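Local coordinates for protein endonuclease EndoMS (Thermococcus kodakarensis KOD1, PDB 5GKE) that binds double-stranded DNA and cuts it at mismatches, acting as a restriction-type endonuclease with magnesium bound in its nuclease domain, at residues 29-34 / 113-118; 212-217 / 230-235; 157-162 / 194-199. The protein carries 1 engineered substitution. All blocks are in the same frame, centred on the assembly; numbering follows the deposited sequence.

In the fold
Contact 1 belongs to the N-terminal PH-like domain, while contacts 2 and 3 share the C-terminal nuclease domain, on the opposite side of the chain's centre. Contact 1 is a buried antiparallel strand pair. Contact 2 is a partly buried parallel pair at the edge of a mixed sheet. Contact 3, also largely buried, sets a loop against helix 187-204, with no direct hydrogen bond between its segments but a DNA phosphate at its margin. Contacts 2 and 3 reach the same sheet and touch where L230 packs on K194 and V197. Contacts 1 and 3 both meet the second subunit, through stacked aromatic rings in contact 1 and mainly charged or polar groups in contact 3.

Contact 1: 29-34 / 113-118; sequences AMLTIF and YMVSVF
M114 lies alongside F34 and sets its terminal methyl over one face of the ring, offset toward the rim, with CE of M114 3.6 Å from CE1 of F34. This CH-pi contact is joined by an oblique Met-aromatic one, SD of M114 being 4.4 Å from the ring centre of F34. With CG of M114 anti to the backbone N (chi1 -170°), the bend at chi3 (84°) brings CE back onto the ring. The F34 ring also stacks on F118 of the second subunit. At the buried middle of the pair, T32 O accepts both S116 N (2.9 Å) and S116 OG (3.2 Å). On the other face V115 CG2 meets L31 CD1 at 4.0 Å. The solvent side is at Y113, the partly exposed residue of the contact, whose OH is hydrogen-bonded to D53; its N and M114 N both bond F34 O, a classic beta bulge. Replacing F34 by an alanine would probably leave the M114 methyl without its aromatic face and the second subunit's F118 without its stacking partner. Strand 30-42 runs between strands 111-118 and 52-58, strand 6-10 borders 111-118 on its far side, and helix 14-27 packs on L31, V115 and V117.

Contact 2: 212-217 / 230-235; sequences LVAPSL and LEFRKL
The side chains of L217 and F232 run antiparallel past one another, and the leucine's branch end presses obliquely on the ring: CD2 of L217 is 3.3 Å from CE1 of F232, a tight approach. F232 has CG anti to the backbone N (chi1 170°), which carries the ring across toward the 212-217 segment, where CZ of F232 comes to 3.6 Å from A214 O. On the V213 side of the sheet, V213 packs along L235, just past the strand's end, CG1 of V213 being 3.6 Å from CB of L235. The backbones pair in parallel. L212 N bonds E231 O, and L212 O takes R233 N at 2.9 Å, almost in line with the carbonyl. A214 N reaches R233 O in a weak bond only, whereas L235 N binds A214 O at 2.7 Å from well above the carbonyl plane. P215 has no N-H to continue the series, although its N is 3.1 Å from L235 O. The two strands are the ends of a beta-alpha-beta unit (strand 208-214, helix 219-227, strand 231-234) in the PD-(D/E)XK-type nuclease domain, and strand 231-234 is an outermost strand of the sheet within this chain. The methylenes of K234 run beside P215 O, with CE of K234 3.3 Å from it. Further out, L225 of helix 219-227 touches both L212 and F232, the OG of S216 is hydrogen-bonded to R184, and E231 forms a salt bridge with R209. Strand 175-180 flanks V213 on the inner side; its E179, a magnesium ligand, also packs against L212.

Contact 3: 157-162 / 194-199; sequences KAIGTG and KSYVEI. With nucleotides of chain C.
The hydroxyl of Y196 donates to the DNA phosphate, OH of Y196 lying 2.7 Å from OP1 of DA5 of chain C, which sits at the edge of the ring near its plane. The same phosphate oxygen stands 3.3 Å from CA of G162. G162 packs so close to CE1 of Y196 that there is hardly room for a CB, and its backbone angles (phi 102°) also suit glycine. Behind the hydroxyl the contact is apolar. CD1 of I159 reaches CD1 of Y196 at 3.8 Å, the isoleucine chain running roughly perpendicular to the tyrosine, and this methyl also touches CG2 of I199 at 4.0 Å. I159 holds CG1 between its backbone N and carbonyl carbon (chi1 61°), and its chain extends to the helix. T161 packs its CB against CD1 of I199 at 3.7 Å. No direct hydrogen bond joins loop and helix; instead one water donates to T161 O at 3.1 Å and pairs with OG of S195. T161 OG1 bonds R223 of the second subunit, K194 pairs with E198 of that subunit, and E198 with its K194. The side chain of Y196 lies about 5 Å from magnesium, whose ligand Q192 makes a weak hydrogen bond with the tyrosine OH. Packing by I159 probably helps to fix the ring of Y196, whose hydroxyl bonds a DNA phosphate near the metal; being made to the backbone, this bond is unlikely by itself to discriminate between bases.

Contact 1: 29-34 / 113-118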
# COMPACT_ATOMS: atom_id res chain seq x y z
N ALA A 29 -4.71 23.88 6.97
CA ALA A 29 -4.68 23.92 5.51
C ALA A 29 -3.72 22.87 4.97
O ALA A 29 -3.04 22.18 5.72
CB ALA A 29 -4.27 25.31 5.01
N MET A 30 -3.65 22.77 3.65
CA MET A 30 -2.66 21.90 3.05
C MET A 30 -1.42 22.66 2.65
O MET A 30 -1.48 23.73 2.04
CB MET A 30 -3.25 21.16 1.85
CG MET A 30 -4.09 20.00 2.29
SD MET A 30 -4.25 18.75 1.02
CE MET A 30 -5.78 19.29 0.29
N LEU A 31 -0.28 22.11 3.03
CA LEU A 31 0.99 22.70 2.68
C LEU A 31 1.55 21.94 1.50
O LEU A 31 1.57 20.71 1.50
CB LEU A 31 1.95 22.66 3.87
CG LEU A 31 3.24 23.45 3.68
CD1 LEU A 31 2.90 24.91 3.58
CD2 LEU A 31 4.17 23.18 4.84
N THR A 32 1.97 22.69 0.49
CA THR A 32 2.68 22.09 -0.63
C THR A 32 3.95 22.87 -0.88
O THR A 32 3.94 24.09 -0.94
CB THR A 32 1.81 22.06 -1.91
OG1 THR A 32 0.63 21.31 -1.66
CG2 THR A 32 2.57 21.41 -3.05
N ILE A 33 5.05 22.14 -1.03
CA ILE A 33 6.36 22.73 -1.27
C ILE A 33 7.06 22.05 -2.45
O ILE A 33 7.12 20.83 -2.52
CB ILE A 33 7.23 22.62 -0.00
CG1 ILE A 33 6.67 23.51 1.10
CG2 ILE A 33 8.69 22.93 -0.31
CD1 ILE A 33 7.36 23.33 2.43
N PHE A 34 7.56 22.85 -3.38
CA PHE A 34 8.48 22.35 -4.40
C PHE A 34 9.87 22.78 -3.96
O PHE A 34 10.10 23.95 -3.71
CB PHE A 34 8.18 22.91 -5.80
CG PHE A 34 6.75 22.72 -6.27
CD1 PHE A 34 6.22 23.56 -7.23
CD2 PHE A 34 5.96 21.69 -5.78
CE1 PHE A 34 4.92 23.39 -7.68
CE2 PHE A 34 4.66 21.52 -6.24
CZ PHE A 34 4.13 22.37 -7.19
N TYR A 113 11.66 26.31 -4.12
CA TYR A 113 11.20 26.96 -5.35
C TYR A 113 9.79 27.51 -5.20
O TYR A 113 9.44 28.53 -5.78
CB TYR A 113 11.21 25.98 -6.52
CG TYR A 113 12.50 25.22 -6.71
CD1 TYR A 113 13.67 25.87 -7.09
CD2 TYR A 113 12.53 23.83 -6.55
CE1 TYR A 113 14.85 25.16 -7.28
CE2 TYR A 113 13.71 23.12 -6.74
CZ TYR A 113 14.86 23.79 -7.11
OH TYR A 113 16.03 23.09 -7.30
N MET A 114 8.97 26.81 -4.45
CA MET A 114 7.63 27.30 -4.20
C MET A 114 7.13 26.79 -2.85
O MET A 114 7.47 25.69 -2.44
CB MET A 114 6.67 26.88 -5.32
CG MET A 114 5.32 27.57 -5.26
SD MET A 114 4.07 26.71 -6.24
CE MET A 114 3.55 25.48 -5.03
N VAL A 115 6.32 27.61 -2.18
CA VAL A 115 5.57 27.18 -1.02
C VAL A 115 4.14 27.65 -1.20
O VAL A 115 3.90 28.73 -1.72
CB VAL A 115 6.18 27.72 0.30
CG1 VAL A 115 6.37 29.22 0.24
CG2 VAL A 115 5.29 27.36 1.48
N SER A 116 3.18 26.84 -0.78
CA SER A 116 1.79 27.19 -0.99
C SER A 116 0.92 26.69 0.14
O SER A 116 1.18 25.63 0.74
CB SER A 116 1.28 26.62 -2.32
OG SER A 116 1.23 25.20 -2.26
N VAL A 117 -0.12 27.46 0.41
CA VAL A 117 -1.08 27.09 1.43
C VAL A 117 -2.42 26.96 0.75
O VAL A 117 -2.89 27.88 0.09
CB VAL A 117 -1.14 28.13 2.55
CG1 VAL A 117 -2.30 27.86 3.48
CG2 VAL A 117 0.16 28.14 3.32
N PHE A 118 -3.03 25.79 0.90
CA PHE A 118 -4.27 25.51 0.23
C PHE A 118 -5.32 25.21 1.29
O PHE A 118 -5.29 24.16 1.93
CB PHE A 118 -4.09 24.33 -0.74
CG PHE A 118 -5.34 23.92 -1.49
CD1 PHE A 118 -6.39 24.79 -1.67
CD2 PHE A 118 -5.44 22.65 -2.03
CE1 PHE A 118 -7.52 24.40 -2.36
CE2 PHE A 118 -6.56 22.25 -2.72
CZ PHE A 118 -7.60 23.13 -2.89

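Contact 2: 212-217 / 230-235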
# COMPACT_ATOMS: atom_id res chain seq x y z
N LEU A 212 -13.01 -21.63 -2.48
CA LEU A 212 -12.41 -20.38 -2.88
C LEU A 212 -13.33 -19.73 -3.89
O LEU A 212 -13.76 -20.35 -4.86
CB LEU A 212 -11.01 -20.59 -3.48
CG LEU A 212 -10.27 -19.34 -3.95
CD1 LEU A 212 -10.26 -18.25 -2.91
CD2 LEU A 212 -8.87 -19.71 -4.29
N VAL A 213 -13.67 -18.48 -3.65
CA VAL A 213 -14.62 -17.80 -4.50
C VAL A 213 -13.92 -16.56 -5.04
O VAL A 213 -13.62 -15.62 -4.30
CB VAL A 213 -15.92 -17.45 -3.71
CG1 VAL A 213 -16.92 -16.75 -4.60
CG2 VAL A 213 -16.52 -18.70 -3.12
N ALA A 214 -13.64 -16.56 -6.34
CA ALA A 214 -12.93 -15.47 -6.96
C ALA A 214 -13.25 -15.45 -8.45
O ALA A 214 -13.93 -16.35 -8.94
CB ALA A 214 -11.43 -15.63 -6.72
N PRO A 215 -12.80 -14.42 -9.18
CA PRO A 215 -13.02 -14.47 -10.63
C PRO A 215 -12.11 -15.47 -11.37
O PRO A 215 -12.43 -15.86 -12.48
CB PRO A 215 -12.74 -13.03 -11.08
CG PRO A 215 -12.06 -12.36 -9.93
CD PRO A 215 -12.50 -13.06 -8.70
N SER A 216 -11.00 -15.89 -10.74
CA SER A 216 -10.03 -16.80 -11.35
C SER A 216 -8.91 -17.11 -10.36
O SER A 216 -8.85 -16.51 -9.29
CB SER A 216 -9.44 -16.21 -12.63
OG SER A 216 -8.70 -15.03 -12.34
N LEU A 217 -8.02 -18.03 -10.74
CA LEU A 217 -6.87 -18.46 -9.92
C LEU A 217 -5.54 -18.38 -10.64
O LEU A 217 -5.48 -18.56 -11.86
CB LEU A 217 -7.04 -19.91 -9.49
CG LEU A 217 -8.40 -20.31 -9.00
CD1 LEU A 217 -8.38 -21.78 -8.64
CD2 LEU A 217 -8.66 -19.45 -7.79
N LEU A 230 -9.77 -28.87 -2.14
CA LEU A 230 -10.57 -27.68 -1.86
C LEU A 230 -11.26 -27.26 -3.15
O LEU A 230 -10.82 -27.64 -4.23
CB LEU A 230 -9.70 -26.56 -1.29
CG LEU A 230 -9.22 -26.80 0.14
CD1 LEU A 230 -8.29 -25.70 0.60
CD2 LEU A 230 -10.40 -26.87 1.07
N GLU A 231 -12.37 -26.55 -3.05
CA GLU A 231 -13.16 -26.24 -4.24
C GLU A 231 -13.01 -24.80 -4.72
O GLU A 231 -12.40 -23.97 -4.05
CB GLU A 231 -14.62 -26.54 -3.98
CG GLU A 231 -14.90 -27.97 -3.58
CD GLU A 231 -16.29 -28.15 -2.99
OE1 GLU A 231 -16.38 -28.58 -1.82
OE2 GLU A 231 -17.28 -27.84 -3.70
N PHE A 232 -13.61 -24.50 -5.86
CA PHE A 232 -13.56 -23.19 -6.48
C PHE A 232 -14.89 -22.86 -7.14
O PHE A 232 -15.47 -23.70 -7.83
CB PHE A 232 -12.43 -23.11 -7.51
CG PHE A 232 -12.45 -21.86 -8.36
CD1 PHE A 232 -11.79 -20.71 -7.95
CD2 PHE A 232 -13.12 -21.83 -9.58
CE1 PHE A 232 -11.81 -19.56 -8.73
CE2 PHE A 232 -13.14 -20.69 -10.36
CZ PHE A 232 -12.49 -19.55 -9.94
N ARG A 233 -15.37 -21.65 -6.91
CA ARG A 233 -16.53 -21.13 -7.63
C ARG A 233 -16.16 -19.77 -8.22
O ARG A 233 -15.72 -18.88 -7.50
CB ARG A 233 -17.75 -20.99 -6.70
CG ARG A 233 -19.09 -20.83 -7.47
CD ARG A 233 -19.62 -22.19 -7.92
NE ARG A 233 -19.11 -23.27 -7.07
CZ ARG A 233 -19.33 -24.57 -7.25
NH1 ARG A 233 -20.05 -24.99 -8.29
NH2 ARG A 233 -18.80 -25.45 -6.40
N LYS A 234 -16.30 -19.64 -9.53
CA LYS A 234 -16.03 -18.38 -10.21
C LYS A 234 -17.09 -17.35 -9.86
O LYS A 234 -18.28 -17.58 -10.03
CB LYS A 234 -15.99 -18.59 -11.73
CG LYS A 234 -15.85 -17.30 -12.56
CD LYS A 234 -15.27 -17.59 -13.96
CE LYS A 234 -13.95 -18.39 -13.86
NZ LYS A 234 -13.30 -18.70 -15.16
N LEU A 235 -16.65 -16.21 -9.32
CA LEU A 235 -17.56 -15.10 -9.07
C LEU A 235 -16.83 -13.76 -9.22
O LEU A 235 -15.74 -13.57 -8.68
CB LEU A 235 -18.16 -15.22 -7.67
CG LEU A 235 -19.35 -14.32 -7.37
CD1 LEU A 235 -20.54 -14.77 -8.18
CD2 LEU A 235 -19.66 -14.34 -5.89

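Contact 3: 157-162 / 194-199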
# COMPACT_ATOMS: atom_id res chain seq x y z
N LYS A 157 -16.34 -13.90 10.56
CA LYS A 157 -16.47 -14.65 11.79
C LYS A 157 -15.13 -15.10 12.35
O LYS A 157 -14.44 -15.92 11.74
CB LYS A 157 -17.35 -15.90 11.57
CG LYS A 157 -17.65 -16.70 12.84
CD LYS A 157 -18.49 -15.87 13.80
CE LYS A 157 -18.70 -16.55 15.13
NZ LYS A 157 -17.54 -16.43 16.07
N ALA A 158 -14.79 -14.61 13.53
CA ALA A 158 -13.61 -15.12 14.18
C ALA A 158 -13.89 -16.56 14.58
O ALA A 158 -14.83 -16.85 15.32
CB ALA A 158 -13.24 -14.27 15.39
N ILE A 159 -13.08 -17.46 14.04
CA ILE A 159 -12.97 -18.81 14.54
C ILE A 159 -11.79 -18.70 15.47
O ILE A 159 -11.34 -17.60 15.77
CB ILE A 159 -12.77 -19.83 13.42
CG1 ILE A 159 -11.47 -19.56 12.65
CG2 ILE A 159 -13.96 -19.78 12.50
CD1 ILE A 159 -11.22 -20.51 11.46
N GLY A 160 -11.27 -19.82 15.95
CA GLY A 160 -10.30 -19.73 17.02
C GLY A 160 -9.06 -18.95 16.63
O GLY A 160 -8.61 -18.02 17.31
N THR A 161 -8.48 -19.36 15.52
CA THR A 161 -7.29 -18.72 15.03
C THR A 161 -7.64 -18.24 13.63
O THR A 161 -7.84 -19.04 12.72
CB THR A 161 -6.08 -19.72 15.08
OG1 THR A 161 -5.49 -19.66 16.38
CG2 THR A 161 -5.02 -19.42 14.03
N GLY A 162 -7.76 -16.93 13.47
CA GLY A 162 -8.16 -16.38 12.18
C GLY A 162 -9.61 -15.94 12.07
O GLY A 162 -10.46 -16.27 12.90
N LYS A 194 -7.21 -23.07 3.45
CA LYS A 194 -6.76 -24.33 4.00
C LYS A 194 -6.65 -24.22 5.52
O LYS A 194 -7.08 -25.10 6.26
CB LYS A 194 -5.41 -24.73 3.39
CG LYS A 194 -4.68 -25.90 4.06
CD LYS A 194 -3.52 -26.36 3.20
CE LYS A 194 -2.84 -27.62 3.74
NZ LYS A 194 -2.08 -27.38 4.98
N SER A 195 -6.08 -23.12 5.96
CA SER A 195 -5.92 -22.87 7.38
C SER A 195 -7.27 -22.87 8.12
O SER A 195 -7.38 -23.42 9.23
CB SER A 195 -5.20 -21.53 7.59
OG SER A 195 -4.85 -21.33 8.94
N TYR A 196 -8.29 -22.29 7.51
CA TYR A 196 -9.58 -22.19 8.20
C TYR A 196 -10.25 -23.54 8.24
O TYR A 196 -10.82 -23.94 9.25
CB TYR A 196 -10.49 -21.17 7.53
CG TYR A 196 -9.90 -19.78 7.47
CD1 TYR A 196 -9.09 -19.30 8.50
CD2 TYR A 196 -10.15 -18.95 6.37
CE1 TYR A 196 -8.54 -18.03 8.43
CE2 TYR A 196 -9.61 -17.67 6.30
CZ TYR A 196 -8.81 -17.23 7.32
OH TYR A 196 -8.28 -15.97 7.24
N VAL A 197 -10.18 -24.25 7.12
CA VAL A 197 -10.80 -25.54 7.00
C VAL A 197 -10.24 -26.50 8.05
O VAL A 197 -10.98 -27.23 8.69
CB VAL A 197 -10.62 -26.12 5.60
CG1 VAL A 197 -10.92 -27.63 5.60
CG2 VAL A 197 -11.51 -25.38 4.62
N GLU A 198 -8.92 -26.48 8.23
CA GLU A 198 -8.27 -27.37 9.18
C GLU A 198 -8.73 -27.07 10.59
O GLU A 198 -9.04 -27.98 11.36
CB GLU A 198 -6.75 -27.27 9.08
CG GLU A 198 -6.18 -27.99 7.88
CD GLU A 198 -4.69 -27.74 7.68
OE1 GLU A 198 -4.05 -27.12 8.56
OE2 GLU A 198 -4.18 -28.17 6.62
N ILE A 199 -8.77 -25.79 10.94
CA ILE A 199 -9.18 -25.41 12.28
C ILE A 199 -10.62 -25.84 12.53
O ILE A 199 -10.95 -26.34 13.61
CB ILE A 199 -9.03 -23.90 12.50
CG1 ILE A 199 -7.55 -23.55 12.63
CG2 ILE A 199 -9.79 -23.45 13.74
CD1 ILE A 199 -7.28 -22.08 12.54
P DA C 5 -6.56 -13.51 9.55
OP1 DA C 5 -7.49 -14.66 9.48
OP2 DA C 5 -5.09 -13.67 9.50
O5' DA C 5 -7.01 -12.51 8.39
C5' DA C 5 -8.38 -12.21 8.21
C4' DA C 5 -8.56 -11.11 7.19
O4' DA C 5 -8.03 -9.87 7.72
C3' DA C 5 -7.84 -11.36 5.86
O3' DA C 5 -8.73 -11.07 4.79
C2' DA C 5 -6.66 -10.39 5.92
C1' DA C 5 -7.25 -9.25 6.72
N9 DA C 5 -6.24 -8.40 7.34
C8 DA C 5 -5.09 -8.79 7.96
N7 DA C 5 -4.35 -7.79 8.40
C5 DA C 5 -5.07 -6.67 8.02
C6 DA C 5 -4.83 -5.28 8.18
N6 DA C 5 -3.76 -4.78 8.79
N1 DA C 5 -5.75 -4.43 7.68
C2 DA C 5 -6.83 -4.93 7.06
N3 DA C 5 -7.16 -6.20 6.85
C4 DA C 5 -6.23 -7.03 7.36
O HOH W 1 -5.65 -19.23 10.54